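Inactive PncC family protein (Escherichia coli O157:H7, PDB 5KOL) belongs to the CinA family but probably lacks the nicotinamide-nucleotide (NMN) amidohydrolase activity associated with PncC proteins, and its own role is not known. Local coordinates at residues Val10-Thr15 with Ala160-Leu165; Ala108-Ala113 with Trp136-Gln141. All coordinates share one frame; numbering follows the deposited sequence.

Contact 1 (Val10-Thr15 with Ala160-Leu165); sequences VQLADT and AVRFAL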
# COMPACT_ATOMS: atom_id res chain seq x y z
N VAL A 10 -10.95 -15.30 15.78
CA VAL A 10 -11.53 -16.08 14.70
C VAL A 10 -10.55 -17.17 14.27
O VAL A 10 -9.33 -16.97 14.26
CB VAL A 10 -11.92 -15.18 13.51
CG1 VAL A 10 -13.02 -14.22 13.92
CG2 VAL A 10 -10.72 -14.41 13.01
N GLN A 11 -11.09 -18.35 13.97
CA GLN A 11 -10.30 -19.46 13.44
C GLN A 11 -10.57 -19.54 11.95
O GLN A 11 -11.67 -19.90 11.53
CB GLN A 11 -10.67 -20.77 14.14
CG GLN A 11 -10.65 -20.71 15.67
CD GLN A 11 -9.26 -20.86 16.27
OE1 GLN A 11 -8.50 -19.89 16.37
NE2 GLN A 11 -8.92 -22.08 16.70
N LEU A 12 -9.57 -19.19 11.14
CA LEU A 12 -9.78 -19.11 9.70
C LEU A 12 -10.20 -20.46 9.12
O LEU A 12 -9.59 -21.49 9.41
CB LEU A 12 -8.51 -18.62 9.01
CG LEU A 12 -8.11 -17.16 9.23
CD1 LEU A 12 -6.69 -16.95 8.74
CD2 LEU A 12 -9.07 -16.21 8.51
N ALA A 13 -11.23 -20.43 8.30
CA ALA A 13 -11.72 -21.60 7.58
C ALA A 13 -11.42 -21.43 6.09
O ALA A 13 -11.21 -20.31 5.61
CB ALA A 13 -13.23 -21.78 7.80
N ASP A 14 -11.42 -22.54 5.36
CA ASP A 14 -11.17 -22.43 3.92
C ASP A 14 -12.21 -21.57 3.21
O ASP A 14 -11.93 -21.04 2.13
CB ASP A 14 -11.11 -23.82 3.28
CG ASP A 14 -10.12 -24.74 3.98
OD1 ASP A 14 -10.24 -25.97 3.84
OD2 ASP A 14 -9.21 -24.22 4.66
N THR A 15 -13.41 -21.42 3.78
CA THR A 15 -14.39 -20.51 3.19
C THR A 15 -14.03 -19.04 3.43
O THR A 15 -14.59 -18.17 2.75
CB THR A 15 -15.80 -20.79 3.73
OG1 THR A 15 -15.76 -20.85 5.16
CG2 THR A 15 -16.37 -22.10 3.18
N ALA A 160 -2.08 -13.54 7.68
CA ALA A 160 -2.27 -12.26 8.38
C ALA A 160 -3.31 -11.40 7.67
O ALA A 160 -4.15 -10.77 8.32
CB ALA A 160 -0.94 -11.50 8.48
N VAL A 161 -3.24 -11.33 6.34
CA VAL A 161 -4.21 -10.52 5.60
C VAL A 161 -5.62 -11.08 5.81
O VAL A 161 -6.56 -10.34 6.13
CB VAL A 161 -3.84 -10.42 4.11
CG1 VAL A 161 -4.94 -9.67 3.33
CG2 VAL A 161 -2.46 -9.71 3.89
N ARG A 162 -5.80 -12.40 5.64
CA ARG A 162 -7.13 -12.99 5.85
C ARG A 162 -7.61 -12.80 7.28
O ARG A 162 -8.79 -12.51 7.51
CB ARG A 162 -7.12 -14.49 5.51
CG ARG A 162 -7.08 -14.79 4.02
CD ARG A 162 -6.80 -16.28 3.74
NE ARG A 162 -7.85 -17.18 4.19
CZ ARG A 162 -7.62 -18.42 4.61
NH1 ARG A 162 -6.37 -18.89 4.66
NH2 ARG A 162 -8.63 -19.19 5.01
N PHE A 163 -6.72 -12.97 8.25
CA PHE A 163 -7.12 -12.82 9.65
C PHE A 163 -7.54 -11.38 9.96
O PHE A 163 -8.53 -11.14 10.66
CB PHE A 163 -5.97 -13.24 10.57
CG PHE A 163 -6.27 -13.05 12.02
CD1 PHE A 163 -7.00 -13.99 12.71
CD2 PHE A 163 -5.84 -11.91 12.70
CE1 PHE A 163 -7.31 -13.84 14.04
CE2 PHE A 163 -6.14 -11.74 14.04
CZ PHE A 163 -6.88 -12.69 14.71
N ALA A 164 -6.76 -10.41 9.47
CA ALA A 164 -7.08 -9.00 9.70
C ALA A 164 -8.50 -8.66 9.26
O ALA A 164 -9.24 -7.93 9.95
CB ALA A 164 -6.07 -8.12 8.96
N LEU A 165 -8.90 -9.20 8.10
CA LEU A 165 -10.24 -8.98 7.55
C LEU A 165 -11.30 -9.75 8.35
O LEU A 165 -12.33 -9.19 8.73
CB LEU A 165 -10.25 -9.44 6.08
CG LEU A 165 -9.32 -8.65 5.13
CD1 LEU A 165 -9.34 -9.27 3.75
CD2 LEU A 165 -9.76 -7.19 5.02
O HOH W 1 -7.98 -22.00 5.67

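Contact 2 (Ala108-Ala113 with Trp136-Gln141); sequences ADVSIA and WHIKGQ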
# COMPACT_ATOMS: atom_id res chain seq x y z
N ALA A 108 -10.93 8.78 8.33
CA ALA A 108 -11.75 7.59 8.14
C ALA A 108 -12.45 7.22 9.45
O ALA A 108 -12.19 7.81 10.50
CB ALA A 108 -10.90 6.41 7.65
N ASP A 109 -13.34 6.22 9.37
CA ASP A 109 -14.14 5.79 10.52
C ASP A 109 -13.70 4.48 11.12
O ASP A 109 -13.91 4.26 12.31
CB ASP A 109 -15.63 5.66 10.14
CG ASP A 109 -16.15 6.85 9.35
OD1 ASP A 109 -16.27 7.94 9.95
OD2 ASP A 109 -16.47 6.68 8.15
N VAL A 110 -13.12 3.59 10.31
CA VAL A 110 -12.67 2.26 10.73
C VAL A 110 -11.26 2.04 10.20
O VAL A 110 -10.93 2.49 9.09
CB VAL A 110 -13.63 1.17 10.20
CG1 VAL A 110 -13.16 -0.23 10.61
CG2 VAL A 110 -15.05 1.44 10.67
N SER A 111 -10.42 1.35 10.96
CA SER A 111 -9.09 1.05 10.45
C SER A 111 -8.61 -0.32 10.90
O SER A 111 -9.11 -0.90 11.88
CB SER A 111 -8.06 2.12 10.86
OG SER A 111 -7.65 1.98 12.21
N ILE A 112 -7.63 -0.83 10.15
CA ILE A 112 -6.96 -2.10 10.41
C ILE A 112 -5.46 -1.84 10.40
O ILE A 112 -4.96 -1.20 9.47
CB ILE A 112 -7.26 -3.16 9.33
CG1 ILE A 112 -8.76 -3.37 9.15
CG2 ILE A 112 -6.46 -4.45 9.60
CD1 ILE A 112 -9.09 -4.07 7.82
N ALA A 113 -4.74 -2.36 11.39
CA ALA A 113 -3.29 -2.26 11.41
C ALA A 113 -2.65 -3.65 11.52
O ALA A 113 -3.16 -4.53 12.22
CB ALA A 113 -2.83 -1.36 12.57
N TRP A 136 -7.50 -2.84 15.48
CA TRP A 136 -8.67 -2.31 14.77
C TRP A 136 -9.27 -1.15 15.55
O TRP A 136 -9.44 -1.24 16.77
CB TRP A 136 -9.76 -3.37 14.58
CG TRP A 136 -9.27 -4.64 13.92
CD1 TRP A 136 -9.38 -4.98 12.61
CD2 TRP A 136 -8.61 -5.74 14.57
NE1 TRP A 136 -8.82 -6.22 12.39
CE2 TRP A 136 -8.34 -6.71 13.58
CE3 TRP A 136 -8.24 -6.00 15.90
CZ2 TRP A 136 -7.70 -7.91 13.87
CZ3 TRP A 136 -7.60 -7.20 16.18
CH2 TRP A 136 -7.34 -8.14 15.17
N HIS A 137 -9.63 -0.08 14.84
CA HIS A 137 -10.36 1.05 15.40
C HIS A 137 -11.78 0.99 14.87
O HIS A 137 -11.99 0.99 13.65
CB HIS A 137 -9.70 2.37 15.02
CG HIS A 137 -10.43 3.58 15.54
ND1 HIS A 137 -10.01 4.28 16.65
CD2 HIS A 137 -11.55 4.21 15.10
CE1 HIS A 137 -10.84 5.29 16.87
NE2 HIS A 137 -11.78 5.27 15.95
N ILE A 138 -12.75 0.93 15.77
CA ILE A 138 -14.17 0.92 15.41
C ILE A 138 -14.92 1.79 16.39
O ILE A 138 -14.78 1.63 17.60
CB ILE A 138 -14.77 -0.49 15.42
CG1 ILE A 138 -13.81 -1.51 14.83
CG2 ILE A 138 -16.12 -0.48 14.71
CD1 ILE A 138 -14.17 -2.92 15.13
N LYS A 139 -15.75 2.70 15.86
CA LYS A 139 -16.63 3.54 16.66
C LYS A 139 -15.89 4.17 17.84
O LYS A 139 -16.29 4.04 19.00
CB LYS A 139 -17.84 2.73 17.14
CG LYS A 139 -18.77 2.26 16.01
CD LYS A 139 -19.81 1.25 16.50
CE LYS A 139 -20.73 0.79 15.37
NZ LYS A 139 -20.28 -0.51 14.76
N GLY A 140 -14.79 4.86 17.54
CA GLY A 140 -14.03 5.54 18.57
C GLY A 140 -13.30 4.64 19.55
O GLY A 140 -12.73 5.14 20.52
N GLN A 141 -13.27 3.33 19.30
CA GLN A 141 -12.69 2.36 20.20
C GLN A 141 -11.61 1.57 19.47
O GLN A 141 -11.69 1.36 18.25
CB GLN A 141 -13.77 1.40 20.75
CG GLN A 141 -13.27 0.27 21.65
CD GLN A 141 -12.44 0.76 22.83
OE1 GLN A 141 -12.67 1.84 23.36
NE2 GLN A 141 -11.48 -0.06 23.25
O HOH W 2 -14.29 5.96 14.54
O HOH W 3 -17.02 3.52 13.01

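Contact 1 (Val10-Thr15 with Ala160-Leu165)
Val10 meets the ring of Phe163 where an irregular N-terminal segment, leading into helix 18-31, lies against the C-terminal helix 153-171 of the CinA fold. The contact is near the protein surface, and its apolar part at Val10 and Leu12 gives way to a polar end at Arg162. Valine CG2 stands 3.6 Å from Phe163 CE1 and approaches the ring obliquely. CG2 reaches it because it lies between the backbone N and the carbonyl carbon, while CG1 is anti to the carbonyl carbon (chi1 -65°). The carbonyl O of Val10 meets the same ring at its edge, in the ring plane, 3.7 Å from CE1. Phe163 is itself wedged between this segment and the sheet, its ring meeting that of Phe134.

Leu12 comes next and points its side chain at the helix; its contacts are those of one of two modelled conformers and are less certain. Both methyls lie against Arg162 CB and the Arg162-Phe163 backbone, CD2 3.8 Å from Arg162 O and CD1 4.2 Å from Phe163 CB. The leucine and arginine side chains cross at a slant, Leu12 CB over one guanidinium face. Leu159 and Ala166 also touch Leu12.

Ala13 contributes its backbone. Its carbonyl O lies at the guanidinium edge and takes a weak hydrogen bond from Arg162 NH2, 2.9 Å long but bent to 115° at the hydrogen. The bend in the arginine chain at chi3 (65°) helps bring the group there, and NE is hydrogen-bonded to the carbonyl O of Asp16. Asp14 keeps its carboxylate at a distance, OD2 lying 5.1 Å from Arg162 NH2. A water spans that gap in the guanidinium plane, donating to Asp14 OD2 at 2.7 Å and accepting from Arg162 NH2 at 3.0 Å.

Contact 2 (Ala108-Ala113 with Trp136-Gln141)
Two neighbouring antiparallel strands of the mixed central sheet, 110-116 and 131-138, pair here with their directions 171° apart. The register is fixed by Ser111 and His137, a hydrogen-bonded pair: Ser111 N donates to His137 O at 3.1 Å, on a lone pair in the carbonyl plane, whereas the return bond from His137 N reaches Ser111 O with the donor tilted 35° from the plane of the Ser111 carbonyl. Trp136 CA adds a CA-H...O contact to Ser111 O at 3.2 Å.

On one face of the sheet Ile112 crosses the indole of Trp136, its CG1 3.9 Å from CD1. On the other, Ser111 OG lies 3.5 Å from His137 CB, while its hydrogen bond goes to Ala99 O. With its CG anti to the backbone N (chi1 178°), His137 turns the ring edge to Asp109 O, which lies 3.7 Å from CD2. A water 2.8 Å from Asp109 O links that carbonyl to His137 NE2 and Gly140 N, tying the strand entrance to the type I' turn from Ile138 to Gln141. His137 ND1 is hydrogen-bonded to Asn142 OD1.

Strand 36-40 flanks strand 110-116 on its other edge; helix 153-171 packs over Ile112, Trp136 and Ile138, and helix 92-106 over Ser111 and His137.

Overall arrangement
The centres of the two contacts are 18 Å apart, yet they meet through helix 153-171. Contact 1 joins residues near the N-terminus to this last helix, 145 residues later at the closest ends; both segments of contact 2 fall between them along the chain. Phe163, Ala164 and Leu165 lie in the helical segment of contact 1 and also reach the sheet: Ala164 O probably accepts a hydrogen bond from Trp136 NE1 at 3.0 Å, and Ala164 CB packs 3.7 Å from Ile112 CG2. The C-terminal helix is therefore layered between the N-terminal segment and the central sheet, which joins the chain's beginning and end to its core.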